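Putative oxidoreductase molybdopterin-binding subunit (Sulfolobus tokodaii, PDB 4ZOH) binds a pterin cytosine dinucleotide cofactor and probably forms the molybdenum active site of an oxidoreductase of the xanthine dehydrogenase and aldehyde oxidase family. Local coordinates at residues Phe36-Tyr41 / His222-Ala227; Pro67-Glu72 / Val76-Ala81. One frame throughout, in Å; residues are numbered along the deposited sequence.

Contact 1: residues Phe36-Tyr41 / His222-Ala227; sequences FVRSKY and HPEEYA
Phe36 on strand 36-38 and Glu224 in the first turn of helix 223-227 face each other where the two axes pass 11.3 Å apart, their directions 140° from parallel. The exchange is therefore left to side chains, and Glu224 serves two partners. Its CG lies over the centre of the Phe36 ring, 3.6 Å from the centroid, a CH-pi contact, while Ala227 CB meets the ring at its edge, 3.7 Å from CE1. A bend at chi2 (92°) turns the carboxylate away from the ring toward Arg38. There Glu224 OE2 alone takes both end nitrogens of Arg38, NH2 at 2.8 Å, on the anti side of OE2, and NH1 at 3.1 Å, from above the carboxylate plane. OE2 lies in the guanidinium plane and also pairs with Arg168, whereas NE of Arg38 pairs with Glu247, a network likely to keep the glutamate ionised. With an alanine in place of Glu224, Arg38 and Arg168 would probably lose a shared counter-charge and the centre of the Phe36 ring the CG that lies over it. The whole is helix-on-sheet packing with a salt bridge to a buried glutamate, joining a strand of the hammerhead region to a helix of the molybdopterin-binding region.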
loop_
_atom_site.group_PDB
_atom_site.type_symbol
_atom_site.label_atom_id
_atom_site.label_comp_id
_atom_site.label_asym_id
_atom_site.label_seq_id
_atom_site.Cartn_x
_atom_site.Cartn_y
_atom_site.Cartn_z
ATOM N N PHE A 36 -6.888 -21.199 -6.693
ATOM C CA PHE A 36 -7.406 -21.953 -7.804
ATOM C C PHE A 36 -7.582 -23.433 -7.483
ATOM O O PHE A 36 -6.710 -24.039 -6.867
ATOM C CB PHE A 36 -6.560 -21.746 -9.058
ATOM C CG PHE A 36 -6.558 -20.340 -9.531
ATOM C CD1 PHE A 36 -7.285 -19.970 -10.702
ATOM C CD2 PHE A 36 -5.838 -19.341 -8.816
ATOM C CE1 PHE A 36 -7.309 -18.666 -11.159
ATOM C CE2 PHE A 36 -5.865 -18.017 -9.293
ATOM C CZ PHE A 36 -6.602 -17.672 -10.443
ATOM N N VAL A 37 -8.742 -23.992 -7.868
ATOM C CA VAL A 37 -8.975 -25.450 -7.906
ATOM C C VAL A 37 -8.299 -25.920 -9.179
ATOM O O VAL A 37 -8.415 -25.265 -10.232
ATOM C CB VAL A 37 -10.501 -25.821 -7.941
ATOM C CG1 VAL A 37 -10.723 -27.353 -7.896
ATOM C CG2 VAL A 37 -11.252 -25.151 -6.779
ATOM N N ARG A 38 -7.547 -27.012 -9.075
ATOM C CA ARG A 38 -6.766 -27.543 -10.252
ATOM C C ARG A 38 -7.165 -28.980 -10.636
ATOM O O ARG A 38 -7.653 -29.741 -9.760
ATOM C CB ARG A 38 -5.264 -27.519 -9.918
ATOM C CG ARG A 38 -4.739 -26.077 -9.878
ATOM C CD ARG A 38 -3.356 -26.035 -9.198
ATOM N NE ARG A 38 -2.976 -24.670 -8.892
ATOM C CZ ARG A 38 -2.565 -23.760 -9.740
ATOM N NH1 ARG A 38 -2.401 -24.015 -11.019
ATOM N NH2 ARG A 38 -2.243 -22.544 -9.268
ATOM N N SER A 39 -7.003 -29.322 -11.921
ATOM C CA SER A 39 -7.371 -30.667 -12.401
ATOM C C SER A 39 -6.589 -31.717 -11.636
ATOM O O SER A 39 -5.325 -31.608 -11.475
ATOM C CB SER A 39 -7.140 -30.828 -13.886
ATOM O OG SER A 39 -7.650 -32.096 -14.276
ATOM N N LYS A 40 -7.306 -32.712 -11.124
ATOM C CA LYS A 40 -6.599 -33.889 -10.616
ATOM C C LYS A 40 -6.383 -34.939 -11.712
ATOM O O LYS A 40 -5.769 -35.953 -11.468
ATOM C CB LYS A 40 -7.259 -34.471 -9.389
ATOM C CG LYS A 40 -8.601 -35.085 -9.727
ATOM C CD LYS A 40 -8.903 -36.247 -8.780
ATOM C CE LYS A 40 -10.107 -35.982 -7.908
ATOM N NZ LYS A 40 -10.123 -36.899 -6.715
ATOM N N TYR A 41 -6.812 -34.665 -12.943
ATOM C CA TYR A 41 -6.624 -35.622 -14.055
ATOM C C TYR A 41 -5.890 -35.031 -15.235
ATOM O O TYR A 41 -5.982 -33.816 -15.478
ATOM C CB TYR A 41 -7.993 -36.146 -14.544
ATOM C CG TYR A 41 -8.687 -37.035 -13.526
ATOM C CD1 TYR A 41 -8.169 -38.302 -13.201
ATOM C CD2 TYR A 41 -9.900 -36.631 -12.900
ATOM C CE1 TYR A 41 -8.824 -39.116 -12.275
ATOM C CE2 TYR A 41 -10.555 -37.447 -11.971
ATOM C CZ TYR A 41 -10.024 -38.685 -11.686
ATOM O OH TYR A 41 -10.626 -39.506 -10.771
ATOM N N HIS A 222 0.574 -16.068 -16.715
ATOM C CA HIS A 222 0.044 -17.300 -16.416
ATOM C C HIS A 222 -1.487 -17.335 -16.414
ATOM O O HIS A 222 -2.091 -16.305 -16.199
ATOM C CB HIS A 222 0.548 -17.692 -15.041
ATOM C CG HIS A 222 1.978 -18.110 -15.079
ATOM N ND1 HIS A 222 2.352 -19.424 -15.203
ATOM C CD2 HIS A 222 3.121 -17.385 -15.098
ATOM C CE1 HIS A 222 3.672 -19.514 -15.236
ATOM N NE2 HIS A 222 4.163 -18.286 -15.195
ATOM N N PRO A 223 -2.086 -18.530 -16.538
ATOM C CA PRO A 223 -3.584 -18.510 -16.462
ATOM C C PRO A 223 -4.131 -17.776 -15.229
ATOM O O PRO A 223 -5.085 -16.989 -15.372
ATOM C CB PRO A 223 -3.978 -20.003 -16.422
ATOM C CG PRO A 223 -2.789 -20.753 -17.007
ATOM C CD PRO A 223 -1.555 -19.920 -16.576
ATOM N N GLU A 224 -3.499 -17.973 -14.066
ATOM C CA GLU A 224 -3.942 -17.326 -12.834
ATOM C C GLU A 224 -3.866 -15.792 -12.910
ATOM O O GLU A 224 -4.712 -15.076 -12.336
ATOM C CB GLU A 224 -3.107 -17.815 -11.642
ATOM C CG GLU A 224 -3.219 -19.287 -11.337
ATOM C CD GLU A 224 -2.142 -20.084 -12.050
ATOM O OE1 GLU A 224 -1.875 -19.811 -13.186
ATOM O OE2 GLU A 224 -1.589 -21.009 -11.475
ATOM N N GLU A 225 -2.879 -15.273 -13.625
ATOM C CA GLU A 225 -2.789 -13.839 -13.712
ATOM C C GLU A 225 -3.920 -13.234 -14.565
ATOM O O GLU A 225 -4.529 -12.233 -14.194
ATOM C CB GLU A 225 -1.407 -13.397 -14.261
ATOM C CG GLU A 225 -0.224 -13.495 -13.246
ATOM C CD GLU A 225 1.114 -13.379 -13.982
ATOM O OE1 GLU A 225 1.502 -14.333 -14.634
ATOM O OE2 GLU A 225 1.794 -12.359 -13.948
ATOM N N TYR A 226 -4.124 -13.784 -15.756
ATOM C CA TYR A 226 -5.340 -13.397 -16.581
ATOM C C TYR A 226 -6.648 -13.495 -15.797
ATOM O O TYR A 226 -7.448 -12.561 -15.812
ATOM C CB TYR A 226 -5.430 -14.275 -17.834
ATOM C CG TYR A 226 -4.354 -14.008 -18.868
ATOM C CD1 TYR A 226 -4.167 -12.733 -19.386
ATOM C CD2 TYR A 226 -3.532 -15.048 -19.314
ATOM C CE1 TYR A 226 -3.269 -12.471 -20.376
ATOM C CE2 TYR A 226 -2.624 -14.817 -20.319
ATOM C CZ TYR A 226 -2.521 -13.529 -20.854
ATOM O OH TYR A 226 -1.606 -13.285 -21.820
ATOM N N ALA A 227 -6.827 -14.583 -15.090
ATOM C CA ALA A 227 -8.050 -14.780 -14.318
ATOM C C ALA A 227 -8.191 -13.783 -13.178
ATOM O O ALA A 227 -9.286 -13.216 -12.954
ATOM C CB ALA A 227 -8.162 -16.206 -13.801
#

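Contact 2: residues Pro67-Glu72 / Val76-Ala81; sequences PIATKE and VGQPIA
Within the a/b hammerhead region, the loop 67-72 runs beside the start of strand 79-85 in broadly the same direction, and a single direct backbone hydrogen bond ties the two. Ala69 N gives it to Pro79 O at 3.2 Å. Ile68 flanks this bond: its CG1 branch carries CD1 against Pro79 CB at 3.6 Å, and CG2, anti to the backbone N, rests 3.4 Å from Pro79 O. The Ala69 methyl lies against the amide end of Gln78, 3.7 Å from OE1, with Ile80 CG2 near it at 4.1 Å. Gln78 is extended beyond CG, and its NE2 donates to two waters that continue to Pro67 O and Glu72 O; its OE1 accepts from Thr73 OG1 and Thr74 N, so both ends of this buried amide are engaged and its rotation is probably fixed. A further water donates to Ala69 O at 2.7 Å; its approach to Ile80 O is doubtfully short. On the far side of strand 79-85, Ile80 and Ala81 both face Val37 in a classic beta bulge. Ile68 also touches Phe36 of strand 32-38 and Ala227 of helix 223-235, while Ala69 and Ile80 meet Ile46 of strand 44-48.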
loop_
_atom_site.group_PDB
_atom_site.type_symbol
_atom_site.label_atom_id
_atom_site.label_comp_id
_atom_site.label_asym_id
_atom_site.label_seq_id
_atom_site.Cartn_x
_atom_site.Cartn_y
_atom_site.Cartn_z
ATOM N N PRO A 67 -7.456 -19.114 -20.908
ATOM C CA PRO A 67 -6.495 -19.593 -19.859
ATOM C C PRO A 67 -7.040 -20.588 -18.855
ATOM O O PRO A 67 -6.271 -21.458 -18.348
ATOM C CB PRO A 67 -6.110 -18.302 -19.104
ATOM C CG PRO A 67 -7.097 -17.243 -19.549
ATOM C CD PRO A 67 -7.491 -17.651 -20.982
ATOM N N ILE A 68 -8.328 -20.472 -18.520
ATOM C CA ILE A 68 -8.935 -21.392 -17.523
ATOM C C ILE A 68 -9.780 -22.465 -18.275
ATOM O O ILE A 68 -10.460 -22.115 -19.235
ATOM C CB ILE A 68 -9.785 -20.656 -16.494
ATOM C CG1 ILE A 68 -9.001 -19.484 -15.831
ATOM C CG2 ILE A 68 -10.327 -21.644 -15.408
ATOM C CD1 ILE A 68 -7.762 -19.898 -14.925
ATOM N N ALA A 69 -9.719 -23.747 -17.873
ATOM C CA ALA A 69 -10.489 -24.757 -18.570
ATOM C C ALA A 69 -11.923 -24.556 -18.148
ATOM O O ALA A 69 -12.192 -24.298 -16.935
ATOM C CB ALA A 69 -10.041 -26.137 -18.224
ATOM N N THR A 70 -12.822 -24.658 -19.147
ATOM C CA THR A 70 -14.325 -24.576 -18.958
ATOM C C THR A 70 -15.048 -25.904 -19.158
ATOM O O THR A 70 -15.713 -26.357 -18.247
ATOM C CB THR A 70 -14.957 -23.551 -19.892
ATOM O OG1 THR A 70 -14.531 -23.844 -21.215
ATOM C CG2 THR A 70 -14.500 -22.158 -19.565
ATOM N N LYS A 71 -14.872 -26.550 -20.322
ATOM C CA LYS A 71 -15.398 -27.940 -20.603
ATOM C C LYS A 71 -14.381 -29.061 -20.527
ATOM O O LYS A 71 -14.744 -30.236 -20.250
ATOM C CB LYS A 71 -15.955 -28.066 -22.014
ATOM C CG LYS A 71 -16.260 -26.794 -22.744
ATOM C CD LYS A 71 -17.706 -26.421 -22.557
ATOM C CE LYS A 71 -18.124 -25.532 -23.719
ATOM N NZ LYS A 71 -19.273 -24.726 -23.236
ATOM N N GLU A 72 -13.112 -28.728 -20.812
ATOM C CA GLU A 72 -12.113 -29.768 -20.972
ATOM C C GLU A 72 -10.742 -29.343 -20.406
ATOM O O GLU A 72 -10.127 -28.367 -20.897
ATOM C CB GLU A 72 -12.005 -30.147 -22.453
ATOM C CG GLU A 72 -11.253 -31.474 -22.746
ATOM C CD GLU A 72 -11.127 -31.717 -24.260
ATOM O OE1 GLU A 72 -12.011 -31.240 -25.020
ATOM O OE2 GLU A 72 -10.127 -32.341 -24.713
ATOM N N VAL A 76 -2.988 -32.380 -15.290
ATOM C CA VAL A 76 -2.957 -32.255 -13.832
ATOM C C VAL A 76 -2.274 -30.907 -13.484
ATOM O O VAL A 76 -1.228 -30.533 -14.099
ATOM C CB VAL A 76 -2.226 -33.407 -13.212
ATOM C CG1 VAL A 76 -2.285 -33.395 -11.668
ATOM C CG2 VAL A 76 -2.826 -34.692 -13.767
ATOM N N GLY A 77 -2.950 -30.138 -12.622
ATOM C CA GLY A 77 -2.486 -28.812 -12.204
ATOM C C GLY A 77 -3.169 -27.671 -12.946
ATOM O O GLY A 77 -2.946 -26.487 -12.584
ATOM N N GLN A 78 -3.951 -27.984 -13.999
ATOM C CA GLN A 78 -4.642 -26.907 -14.706
ATOM C C GLN A 78 -5.715 -26.284 -13.810
ATOM O O GLN A 78 -6.449 -27.001 -13.138
ATOM C CB GLN A 78 -5.239 -27.319 -16.030
ATOM C CG GLN A 78 -5.617 -26.109 -16.934
ATOM C CD GLN A 78 -6.256 -26.610 -18.213
ATOM O OE1 GLN A 78 -6.676 -27.749 -18.236
ATOM N NE2 GLN A 78 -6.264 -25.813 -19.285
ATOM N N PRO A 79 -5.756 -24.944 -13.758
ATOM C CA PRO A 79 -6.905 -24.312 -13.082
ATOM C C PRO A 79 -8.279 -24.615 -13.772
ATOM O O PRO A 79 -8.460 -24.441 -15.027
ATOM C CB PRO A 79 -6.580 -22.798 -13.157
ATOM C CG PRO A 79 -5.150 -22.692 -13.537
ATOM C CD PRO A 79 -4.818 -23.944 -14.337
ATOM N N ILE A 80 -9.195 -25.078 -12.942
ATOM C CA ILE A 80 -10.550 -25.418 -13.393
ATOM C C ILE A 80 -11.648 -24.629 -12.662
ATOM O O ILE A 80 -12.808 -24.597 -13.110
ATOM C CB ILE A 80 -10.789 -26.969 -13.358
ATOM C CG1 ILE A 80 -10.589 -27.529 -11.960
ATOM C CG2 ILE A 80 -9.863 -27.595 -14.387
ATOM C CD1 ILE A 80 -11.034 -28.986 -11.787
ATOM N N ALA A 81 -11.267 -23.959 -11.575
ATOM C CA ALA A 81 -12.189 -23.152 -10.773
ATOM C C ALA A 81 -11.380 -22.153 -9.939
ATOM O O ALA A 81 -10.168 -22.392 -9.679
ATOM C CB ALA A 81 -12.993 -24.062 -9.835
HETATM O O HOH W 1 -4.499 -23.614 -18.831
HETATM O O HOH W 2 -14.166 -24.092 -15.097
HETATM O O HOH W 3 -7.654 -27.189 -21.396
#

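In the fold
The two contacts illustrate how a local loop can be built into a long-range interface. Their centres lie 6 Å apart, and contact 2 is nested in the chain between the two segments of contact 1, which are separated by 180 residues. Both reach the same mixed sheet, in which strands 32-38 and 79-85 are antiparallel neighbours; just beyond the ends of these strands, Ser39 N to Gln78 O, at 2.7 Å, is a probable hydrogen bond. Pro223 CB packs on Pro67 O at 3.3 Å, so helix 223-235 also reaches the loop. Strand 239-241, beside strand 32-38, extends this sheet into the molybdopterin-binding region, making the two regions one continuous structure here.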